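Long-range contacts in Alpha/beta hydrolase fold protein (Ochrobactrum, PDB 4G8B), which probably hydrolyses the lactone ring of N-acyl homoserine lactones, bacterial quorum-sensing signals, as a member of the alpha/beta hydrolase fold: residues A[29-34]-A[56-61]; A[99-104]-A[247-252]; A[127-132]-A[190-195]. The protein carries 1 engineered substitution. All coordinates share one frame; numbering follows the deposited sequence.

Interaction 1 (A[29-34]-A[56-61]). With HL6 (N-[(3S)-2-oxotetrahydrofuran-3-yl]hexanamide), chain C.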
loop_
_atom_site.group_PDB
_atom_site.type_symbol
_atom_site.label_atom_id
_atom_site.label_comp_id
_atom_site.label_asym_id
_atom_site.label_seq_id
_atom_site.Cartn_x
_atom_site.Cartn_y
_atom_site.Cartn_z
ATOM N N MET A 29 -2.622 -3.297 -6.294
ATOM C CA MET A 29 -1.460 -2.701 -5.642
ATOM C C MET A 29 -1.826 -1.294 -5.191
ATOM O O MET A 29 -2.273 -0.485 -6.001
ATOM C CB MET A 29 -0.262 -2.649 -6.597
ATOM C CG MET A 29 0.177 -4.017 -7.090
ATOM S SD MET A 29 1.665 -3.969 -8.121
ATOM C CE MET A 29 2.925 -3.781 -6.865
ATOM N N ILE A 30 -1.644 -1.014 -3.901
ATOM C CA ILE A 30 -2.030 0.271 -3.325
ATOM C C ILE A 30 -0.784 1.044 -2.905
ATOM O O ILE A 30 -0.014 0.591 -2.055
ATOM C CB ILE A 30 -2.953 0.097 -2.091
ATOM C CG1 ILE A 30 -4.113 -0.856 -2.400
ATOM C CG2 ILE A 30 -3.478 1.459 -1.635
ATOM C CD1 ILE A 30 -4.947 -1.192 -1.173
ATOM N N HIS A 31 -0.579 2.200 -3.526
ATOM C CA HIS A 31 0.601 3.012 -3.283
ATOM C C HIS A 31 0.580 3.684 -1.918
ATOM O O HIS A 31 -0.410 3.613 -1.181
ATOM C CB HIS A 31 0.764 4.053 -4.391
ATOM C CG HIS A 31 -0.291 5.120 -4.385
ATOM N ND1 HIS A 31 -0.283 6.170 -3.493
ATOM C CD2 HIS A 31 -1.381 5.305 -5.171
ATOM C CE1 HIS A 31 -1.328 6.947 -3.720
ATOM N NE2 HIS A 31 -2.006 6.451 -4.740
ATOM N N GLY A 32 1.687 4.333 -1.586
ATOM C CA GLY A 32 1.832 4.969 -0.292
ATOM C C GLY A 32 1.564 6.463 -0.249
ATOM O O GLY A 32 1.095 7.085 -1.213
ATOM N N ASN A 33 1.879 7.034 0.902
ATOM C CA ASN A 33 1.624 8.430 1.218
ATOM C C ASN A 33 2.351 9.340 0.225
ATOM O O ASN A 33 3.575 9.282 0.097
ATOM C CB ASN A 33 2.105 8.648 2.654
ATOM C CG ASN A 33 1.890 10.055 3.172
ATOM O OD1 ASN A 33 1.754 11.021 2.415
ATOM N ND2 ASN A 33 1.916 10.179 4.490
ATOM N N SER A 34 1.587 10.154 -0.498
ATOM C CA SER A 34 2.107 11.116 -1.473
ATOM C C SER A 34 2.744 10.467 -2.690
ATOM O O SER A 34 3.531 11.095 -3.392
ATOM C CB SER A 34 3.066 12.121 -0.814
ATOM O OG SER A 34 2.436 12.750 0.296
ATOM N N ALA A 56 -3.416 -0.828 -10.431
ATOM C CA ALA A 56 -2.692 0.148 -9.622
ATOM C C ALA A 56 -3.373 1.513 -9.731
ATOM O O ALA A 56 -3.039 2.309 -10.613
ATOM C CB ALA A 56 -1.233 0.235 -10.077
ATOM N N PRO A 57 -4.343 1.783 -8.843
ATOM C CA PRO A 57 -5.059 3.067 -8.879
ATOM C C PRO A 57 -4.288 4.174 -8.183
ATOM O O PRO A 57 -3.292 3.925 -7.503
ATOM C CB PRO A 57 -6.345 2.789 -8.082
ATOM C CG PRO A 57 -6.348 1.327 -7.778
ATOM C CD PRO A 57 -4.930 0.858 -7.861
ATOM N N ASP A 58 -4.757 5.403 -8.357
ATOM C CA ASP A 58 -4.281 6.518 -7.545
ATOM C C ASP A 58 -5.312 6.842 -6.472
ATOM O O ASP A 58 -6.501 7.017 -6.768
ATOM C CB ASP A 58 -4.017 7.744 -8.419
ATOM C CG ASP A 58 -2.879 7.524 -9.385
ATOM O OD1 ASP A 58 -2.055 6.614 -9.133
ATOM O OD2 ASP A 58 -2.805 8.252 -10.392
ATOM N N LEU A 59 -4.870 6.910 -5.222
ATOM C CA LEU A 59 -5.766 7.343 -4.153
ATOM C C LEU A 59 -6.317 8.738 -4.441
ATOM O O LEU A 59 -5.649 9.560 -5.082
ATOM C CB LEU A 59 -5.037 7.357 -2.810
ATOM C CG LEU A 59 -4.492 6.023 -2.296
ATOM C CD1 LEU A 59 -3.698 6.231 -1.020
ATOM C CD2 LEU A 59 -5.620 5.020 -2.078
ATOM N N PRO A 60 -7.532 9.024 -3.947
ATOM C CA PRO A 60 -7.999 10.415 -3.982
ATOM C C PRO A 60 -6.901 11.350 -3.463
ATOM O O PRO A 60 -6.199 11.009 -2.503
ATOM C CB PRO A 60 -9.206 10.393 -3.030
ATOM C CG PRO A 60 -9.740 8.997 -3.185
ATOM C CD PRO A 60 -8.518 8.117 -3.328
ATOM N N GLY A 61 -6.744 12.511 -4.095
ATOM C CA GLY A 61 -5.729 13.465 -3.683
ATOM C C GLY A 61 -4.318 13.141 -4.146
ATOM O O GLY A 61 -3.382 13.886 -3.827
HETATM N N HL6 C . 3.517 5.714 5.836
HETATM C C1 HL6 C . 4.298 5.923 3.497
HETATM O O1 HL6 C . 3.285 5.607 2.867
HETATM C C2 HL6 C . 6.605 6.139 3.967
HETATM O O2 HL6 C . 5.632 5.857 2.954
HETATM C C3 HL6 C . 5.832 6.310 5.283
HETATM O O3 HL6 C . 2.372 7.598 5.884
HETATM C C4 HL6 C . 4.357 6.438 4.901
HETATM C C5 HL6 C . 2.502 6.444 6.269
HETATM C C6 HL6 C . 1.535 5.789 7.228
HETATM C C7 HL6 C . 1.160 6.740 8.357
HETATM C C8 HL6 C . 2.235 6.739 9.433
HETATM C C9 HL6 C . 1.608 6.577 10.814
HETATM C C10 HL6 C . 0.711 7.746 11.160
HETATM O O HOH W 1 -1.595 2.142 -6.269
#
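The loop that probably helps form the oxyanion hole of this alpha/beta hydrolase leaves strand 24-30 and is tied by H31 to L59, just past the end of the neighbouring parallel strand 52-57. The imidazole reaches across with its edge: L59 N donates a nearly straight hydrogen bond to H31 NE2 (2.9 Å, 171°), arriving somewhat tilted from the ring plane. Beside it the C-H of H31 CD2 faces P57 O at 3.3 Å. The other nitrogen turns back on its own loop, H31 ND1 donating a hydrogen bond to G32 O (2.8 Å) in the carbonyl plane, on a lone pair. Histidine suits this place because one ring accepts from the facing segment and donates back to its own loop, which fits a neutral ring protonated on ND1. With CG lodged between the backbone N and the carbonyl carbon (chi1 69°), the ring swings over to 56-61, where the branch of L59 packs against it, L59 CG lying 3.6 Å from H31 CE1. Nearer the strands a bridging water completes the join, donating to M29 O and P57 O and accepting from H31 N. Replacing H31 with an alanine would probably leave L59 N and G32 O without their partners and let the loop shift. What that loop carries is N33: its backbone N-H points at the lactone carbonyl, N33 N to HL6 O1 being 2.8 Å, while N33 ND2 donates to the amide oxygen HL6 O3 at 3.0 Å. At G32 a side chain would collide with HL6 O1, so glycine fits. A histidine-glycine pair after the strand, followed by a backbone N-H aimed at the substrate carbonyl, is consistent with the oxyanion-hole loop of many alpha/beta hydrolases.

Interaction 2 (A[99-104]-A[247-252]). Engineered in segment 99-104: G102 (natural residue Ser). With HL6 (N-[(3S)-2-oxotetrahydrofuran-3-yl]hexanamide), chain C.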
loop_
_atom_site.group_PDB
_atom_site.type_symbol
_atom_site.label_atom_id
_atom_site.label_comp_id
_atom_site.label_asym_id
_atom_site.label_seq_id
_atom_site.Cartn_x
_atom_site.Cartn_y
_atom_site.Cartn_z
ATOM N N PHE A 99 -1.774 -5.986 -2.512
ATOM C CA PHE A 99 -0.460 -5.576 -2.047
ATOM C C PHE A 99 -0.547 -4.109 -1.647
ATOM O O PHE A 99 -1.048 -3.283 -2.414
ATOM C CB PHE A 99 0.598 -5.721 -3.148
ATOM C CG PHE A 99 1.880 -5.022 -2.817
ATOM C CD1 PHE A 99 2.776 -5.586 -1.923
ATOM C CD2 PHE A 99 2.155 -3.766 -3.336
ATOM C CE1 PHE A 99 3.948 -4.928 -1.577
ATOM C CE2 PHE A 99 3.324 -3.106 -2.998
ATOM C CZ PHE A 99 4.221 -3.686 -2.122
ATOM N N GLY A 100 -0.057 -3.780 -0.458
ATOM C CA GLY A 100 -0.072 -2.401 -0.004
ATOM C C GLY A 100 1.305 -1.956 0.435
ATOM O O GLY A 100 1.977 -2.670 1.185
ATOM N N TRP A 101 1.711 -0.777 -0.036
ATOM C CA TRP A 101 3.005 -0.176 0.265
ATOM C C TRP A 101 2.840 1.010 1.218
ATOM O O TRP A 101 2.187 2.014 0.874
ATOM C CB TRP A 101 3.656 0.316 -1.031
ATOM C CG TRP A 101 4.944 1.055 -0.826
ATOM C CD1 TRP A 101 5.951 0.735 0.045
ATOM C CD2 TRP A 101 5.349 2.266 -1.482
ATOM N NE1 TRP A 101 6.965 1.662 -0.047
ATOM C CE2 TRP A 101 6.623 2.608 -0.980
ATOM C CE3 TRP A 101 4.773 3.071 -2.474
ATOM C CZ2 TRP A 101 7.319 3.738 -1.416
ATOM C CZ3 TRP A 101 5.465 4.202 -2.905
ATOM C CH2 TRP A 101 6.728 4.516 -2.378
ATOM N N GLY A 102 3.426 0.905 2.410
ATOM C CA GLY A 102 3.397 2.004 3.369
ATOM C C GLY A 102 1.973 2.292 3.820
ATOM O O GLY A 102 1.273 1.400 4.303
ATOM N N LEU A 103 1.537 3.540 3.652
ATOM C CA LEU A 103 0.133 3.885 3.838
ATOM C C LEU A 103 -0.779 2.856 3.150
ATOM O O LEU A 103 -1.814 2.473 3.697
ATOM C CB LEU A 103 -0.135 5.280 3.275
ATOM C CG LEU A 103 -1.606 5.714 3.194
ATOM C CD1 LEU A 103 -2.294 5.760 4.574
ATOM C CD2 LEU A 103 -1.736 7.067 2.476
ATOM N N GLY A 104 -0.401 2.415 1.951
ATOM C CA GLY A 104 -1.177 1.436 1.207
ATOM C C GLY A 104 -1.362 0.118 1.938
ATOM O O GLY A 104 -2.386 -0.535 1.785
ATOM N N GLY A 247 15.448 -0.615 0.859
ATOM C CA GLY A 247 14.915 0.101 2.002
ATOM C C GLY A 247 13.402 0.072 2.018
ATOM O O GLY A 247 12.788 -0.990 2.116
ATOM N N HIS A 248 12.797 1.246 1.906
ATOM C CA HIS A 248 11.347 1.371 2.030
ATOM C C HIS A 248 10.571 0.854 0.823
ATOM O O HIS A 248 9.383 0.582 0.932
ATOM C CB HIS A 248 10.987 2.837 2.269
ATOM C CG HIS A 248 9.570 3.053 2.696
ATOM N ND1 HIS A 248 8.991 2.356 3.735
ATOM C CD2 HIS A 248 8.623 3.910 2.240
ATOM C CE1 HIS A 248 7.747 2.773 3.899
ATOM N NE2 HIS A 248 7.498 3.711 3.003
ATOM N N ALA A 249 11.238 0.737 -0.321
ATOM C CA ALA A 249 10.546 0.444 -1.576
ATOM C C ALA A 249 11.192 -0.704 -2.363
ATOM O O ALA A 249 11.626 -0.516 -3.500
ATOM C CB ALA A 249 10.446 1.709 -2.440
ATOM N N PRO A 250 11.244 -1.906 -1.771
ATOM C CA PRO A 250 11.960 -3.007 -2.436
ATOM C C PRO A 250 11.389 -3.382 -3.801
ATOM O O PRO A 250 12.121 -3.936 -4.628
ATOM C CB PRO A 250 11.837 -4.166 -1.439
ATOM C CG PRO A 250 10.634 -3.807 -0.575
ATOM C CD PRO A 250 10.724 -2.301 -0.450
ATOM N N PHE A 251 10.115 -3.086 -4.039
ATOM C CA PHE A 251 9.493 -3.401 -5.326
ATOM C C PHE A 251 10.151 -2.645 -6.491
ATOM O O PHE A 251 10.069 -3.085 -7.636
ATOM C CB PHE A 251 7.982 -3.129 -5.282
ATOM C CG PHE A 251 7.654 -1.711 -4.941
ATOM C CD1 PHE A 251 7.441 -1.321 -3.619
ATOM C CD2 PHE A 251 7.619 -0.744 -5.935
ATOM C CE1 PHE A 251 7.182 0.014 -3.313
ATOM C CE2 PHE A 251 7.362 0.587 -5.628
ATOM C CZ PHE A 251 7.144 0.963 -4.321
ATOM N N ARG A 252 10.796 -1.512 -6.201
ATOM C CA ARG A 252 11.547 -0.767 -7.222
ATOM C C ARG A 252 13.067 -0.805 -6.996
ATOM O O ARG A 252 13.839 -0.708 -7.947
ATOM C CB ARG A 252 11.056 0.686 -7.375
ATOM C CG ARG A 252 11.330 1.587 -6.173
ATOM C CD ARG A 252 10.660 2.962 -6.295
ATOM N NE ARG A 252 11.072 3.666 -7.506
ATOM C CZ ARG A 252 12.216 4.338 -7.628
ATOM N NH1 ARG A 252 13.054 4.438 -6.601
ATOM N NH2 ARG A 252 12.509 4.940 -8.773
HETATM N N HL6 C . 3.517 5.714 5.836
HETATM C C1 HL6 C . 4.298 5.923 3.497
HETATM O O1 HL6 C . 3.285 5.607 2.867
HETATM C C2 HL6 C . 6.605 6.139 3.967
HETATM O O2 HL6 C . 5.632 5.857 2.954
HETATM C C3 HL6 C . 5.832 6.310 5.283
HETATM O O3 HL6 C . 2.372 7.598 5.884
HETATM C C4 HL6 C . 4.357 6.438 4.901
HETATM C C5 HL6 C . 2.502 6.444 6.269
HETATM C C6 HL6 C . 1.535 5.789 7.228
HETATM C C7 HL6 C . 1.160 6.740 8.357
HETATM C C8 HL6 C . 2.235 6.739 9.433
HETATM C C9 HL6 C . 1.608 6.577 10.814
HETATM C C10 HL6 C . 0.711 7.746 11.160
#
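W101 and H248 meet beside the nucleophile elbow, the sharp strand-turn-helix bend of the alpha/beta hydrolase fold, and the loop bearing H248, the presumed catalytic histidine. The indole W101 NE1 donates to H248 O at 2.8 Å, a bent bond (144°) whose donor stands above the carbonyl plane. The same nitrogen sits over one face of the imidazole, offset toward the rim, with W101 NE1 3.6 Å from H248 CD2. Tryptophan suits the site because its single N-H fastens the histidine's backbone while its broad surface receives two neighbours. F251 supplies one, pointing its edge at the indole face in a T-shaped stack with planes at 75°, F251 CE1 coming to 3.4 Å from W101 CD2. A249 CB adds a smaller contact along the benzo part of the indole. Carrying CG anti to the backbone N (chi1 -168°), H248 extends its ring to the substrate, where H248 NE2 donates to the lactone ring oxygen HL6 O2 at 2.8 Å. Across the contact is the elbow: G102 is an engineered residue replacing the natural serine, the presumed nucleophile by family analogy. A CB there would point toward H248. The next residue gives the elbow's N-H, L103 N binding HL6 O1 at 2.8 Å in a nearly straight bond, at the start of helix 103-111, whose N-terminal end would probably favour negative charge on that oxygen. Farther out, E219 holds H248 ND1 and so sets the ring's rotation, consistent with the acid of a catalytic triad, and F221 and the imidazole meet edge-to-face. F251 also meets F40 edge-to-face, and on the strand side F99 CZ touches F251 CD1 at 4.3 Å.

Interaction 3 (A[127-132]-A[190-195]). With HL6 (N-[(3S)-2-oxotetrahydrofuran-3-yl]hexanamide), chain C.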
loop_
_atom_site.group_PDB
_atom_site.type_symbol
_atom_site.label_atom_id
_atom_site.label_comp_id
_atom_site.label_asym_id
_atom_site.label_seq_id
_atom_site.Cartn_x
_atom_site.Cartn_y
_atom_site.Cartn_z
ATOM N N PRO A 127 4.144 -1.303 9.362
ATOM C CA PRO A 127 4.041 -2.023 10.635
ATOM C C PRO A 127 2.588 -1.978 11.127
ATOM O O PRO A 127 2.056 -0.887 11.337
ATOM C CB PRO A 127 4.945 -1.204 11.561
ATOM C CG PRO A 127 4.817 0.217 11.039
ATOM C CD PRO A 127 4.498 0.117 9.553
ATOM N N PRO A 128 1.928 -3.137 11.290
ATOM C CA PRO A 128 0.583 -3.056 11.867
ATOM C C PRO A 128 0.743 -2.554 13.291
ATOM O O PRO A 128 1.491 -3.146 14.069
ATOM C CB PRO A 128 0.097 -4.507 11.836
ATOM C CG PRO A 128 0.917 -5.155 10.736
ATOM C CD PRO A 128 2.276 -4.505 10.865
ATOM N N VAL A 129 0.112 -1.430 13.606
ATOM C CA VAL A 129 0.247 -0.835 14.930
ATOM C C VAL A 129 -1.080 -0.286 15.392
ATOM O O VAL A 129 -1.852 0.249 14.592
ATOM C CB VAL A 129 1.242 0.357 14.950
ATOM C CG1 VAL A 129 2.682 -0.121 14.912
ATOM C CG2 VAL A 129 0.943 1.341 13.822
ATOM N N ALA A 130 -1.350 -0.439 16.685
ATOM C CA ALA A 130 -2.387 0.334 17.346
ATOM C C ALA A 130 -1.860 1.760 17.482
ATOM O O ALA A 130 -0.656 1.977 17.449
ATOM C CB ALA A 130 -2.662 -0.249 18.705
ATOM N N ARG A 131 -2.747 2.734 17.646
ATOM C CA ARG A 131 -2.302 4.124 17.700
ATOM C C ARG A 131 -1.235 4.375 18.771
ATOM O O ARG A 131 -0.319 5.165 18.564
ATOM C CB ARG A 131 -3.483 5.076 17.878
ATOM C CG ARG A 131 -4.276 4.829 19.135
ATOM C CD ARG A 131 -5.436 5.784 19.221
ATOM N NE ARG A 131 -6.062 5.718 20.530
ATOM C CZ ARG A 131 -6.819 6.680 21.031
ATOM N NH1 ARG A 131 -7.024 7.783 20.326
ATOM N NH2 ARG A 131 -7.350 6.541 22.236
ATOM N N GLU A 132 -1.331 3.688 19.904
ATOM C CA GLU A 132 -0.375 3.915 20.983
ATOM C C GLU A 132 0.993 3.271 20.710
ATOM O O GLU A 132 1.938 3.455 21.481
ATOM C CB GLU A 132 -0.936 3.439 22.328
ATOM C CG GLU A 132 -1.013 1.927 22.498
ATOM C CD GLU A 132 -2.282 1.300 21.926
ATOM O OE1 GLU A 132 -3.101 2.014 21.296
ATOM O OE2 GLU A 132 -2.455 0.073 22.119
ATOM N N GLU A 190 -3.746 12.706 11.536
ATOM C CA GLU A 190 -4.541 13.049 12.714
ATOM C C GLU A 190 -5.548 11.951 13.034
ATOM O O GLU A 190 -5.765 11.594 14.197
ATOM C CB GLU A 190 -5.271 14.379 12.500
ATOM C CG GLU A 190 -6.249 14.757 13.614
ATOM C CD GLU A 190 -7.683 14.350 13.307
ATOM O OE1 GLU A 190 -8.199 14.743 12.238
ATOM O OE2 GLU A 190 -8.296 13.640 14.135
ATOM N N LYS A 191 -6.179 11.418 11.998
ATOM C CA LYS A 191 -7.213 10.420 12.232
ATOM C C LYS A 191 -6.640 9.122 12.736
ATOM O O LYS A 191 -7.249 8.444 13.560
ATOM C CB LYS A 191 -8.064 10.224 10.998
ATOM C CG LYS A 191 -8.861 11.459 10.752
ATOM C CD LYS A 191 -9.946 11.272 9.757
ATOM C CE LYS A 191 -10.832 12.500 9.793
ATOM N NZ LYS A 191 -11.955 12.373 8.850
ATOM N N PHE A 192 -5.465 8.749 12.258
ATOM C CA PHE A 192 -4.796 7.592 12.824
ATOM C C PHE A 192 -4.572 7.823 14.319
ATOM O O PHE A 192 -4.834 6.955 15.147
ATOM C CB PHE A 192 -3.464 7.338 12.123
ATOM C CG PHE A 192 -2.584 6.368 12.854
ATOM C CD1 PHE A 192 -2.782 5.002 12.728
ATOM C CD2 PHE A 192 -1.574 6.821 13.687
ATOM C CE1 PHE A 192 -1.984 4.108 13.411
ATOM C CE2 PHE A 192 -0.768 5.930 14.372
ATOM C CZ PHE A 192 -0.973 4.571 14.233
ATOM N N GLY A 193 -4.079 9.010 14.660
ATOM C CA GLY A 193 -3.832 9.342 16.053
ATOM C C GLY A 193 -5.094 9.402 16.902
ATOM O O GLY A 193 -5.043 9.206 18.118
ATOM N N SER A 194 -6.227 9.692 16.272
ATOM C CA SER A 194 -7.503 9.764 16.982
ATOM C C SER A 194 -8.214 8.412 17.081
ATOM O O SER A 194 -9.335 8.330 17.586
ATOM C CB SER A 194 -8.428 10.783 16.313
ATOM O OG SER A 194 -7.991 12.106 16.565
ATOM N N GLY A 195 -7.573 7.356 16.588
ATOM C CA GLY A 195 -8.150 6.019 16.633
ATOM C C GLY A 195 -9.467 5.896 15.889
ATOM O O GLY A 195 -10.414 5.263 16.374
HETATM N N HL6 C . 3.517 5.714 5.836
HETATM C C1 HL6 C . 4.298 5.923 3.497
HETATM O O1 HL6 C . 3.285 5.607 2.867
HETATM C C2 HL6 C . 6.605 6.139 3.967
HETATM O O2 HL6 C . 5.632 5.857 2.954
HETATM C C3 HL6 C . 5.832 6.310 5.283
HETATM O O3 HL6 C . 2.372 7.598 5.884
HETATM C C4 HL6 C . 4.357 6.438 4.901
HETATM C C5 HL6 C . 2.502 6.444 6.269
HETATM C C6 HL6 C . 1.535 5.789 7.228
HETATM C C7 HL6 C . 1.160 6.740 8.357
HETATM C C8 HL6 C . 2.235 6.739 9.433
HETATM C C9 HL6 C . 1.608 6.577 10.814
HETATM C C10 HL6 C . 0.711 7.746 11.160
#
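The F192 ring has the acyl tail of the ligand over one face and meets V129 and R131 obliquely at its far corner. On the face, HL6 C9 lies offset toward the rim, and the chain end HL6 C10 comes to 3.5 Å from F192 CD2. At the other end of the ring, F192 CZ touches V129 CG2 at 3.8 Å and R131 CA at 3.7 Å. F192 was modelled in two conformations, so these contacts describe one of them. With CG anti to the backbone N (chi1 167°), the phenyl reaches off the helix and lies between the tail and the loop, as a flat apolar side chain can, and the branched V129 gives it a hydrocarbon surface to rest on. The second flat group, the guanidinium of R131, turns an edge to the helix end: R131 NH1 donates to G193 O across a long 3.3 Å, bent to 144° and tilted from both planes. R131 reaches it with an extended chain, its CB 3.6 Å from F192 O and its CD 3.7 Å from G195 N. An arginine fits well at this exposed margin, since its aliphatic stem lies along the helix terminus while its charge stays at the surface near a C-terminal carbonyl. There the helix finishes in a Schellman motif, G195 taking a positive phi (60°) and G195 N bonding back to F192 O at 3.1 Å; a side chain at G195 would press on R131. The loop 127-132 follows strand 120-124 and leads to helix 134-137. V129 leans on F226 of helix 224-227 and A130 on R201 of helix 200-206, to which E132 is salt-bridged, while F192 belongs to the last turn of helix 182-193.

Interactions 1 and 2 share one sheet: strands 24-30 and 97-101 are neighbours in it, the centres of the two interactions lie about 11 Å apart, and they touch directly through backbone pairs such as I30 with F99 and W101. Interaction 3 stands about 19 Å from each of them, centre to centre, and touches neither. Along the chain interaction 1 closes before interaction 2 opens, while interaction 3 falls wholly between the two segments of interaction 2, in a largely helical run consistent with the cap domain. All three meet the same ligand: the sheet-end contacts hold its lactone and amide, and interaction 3 its acyl tail, so core and probable cap together form one pocket.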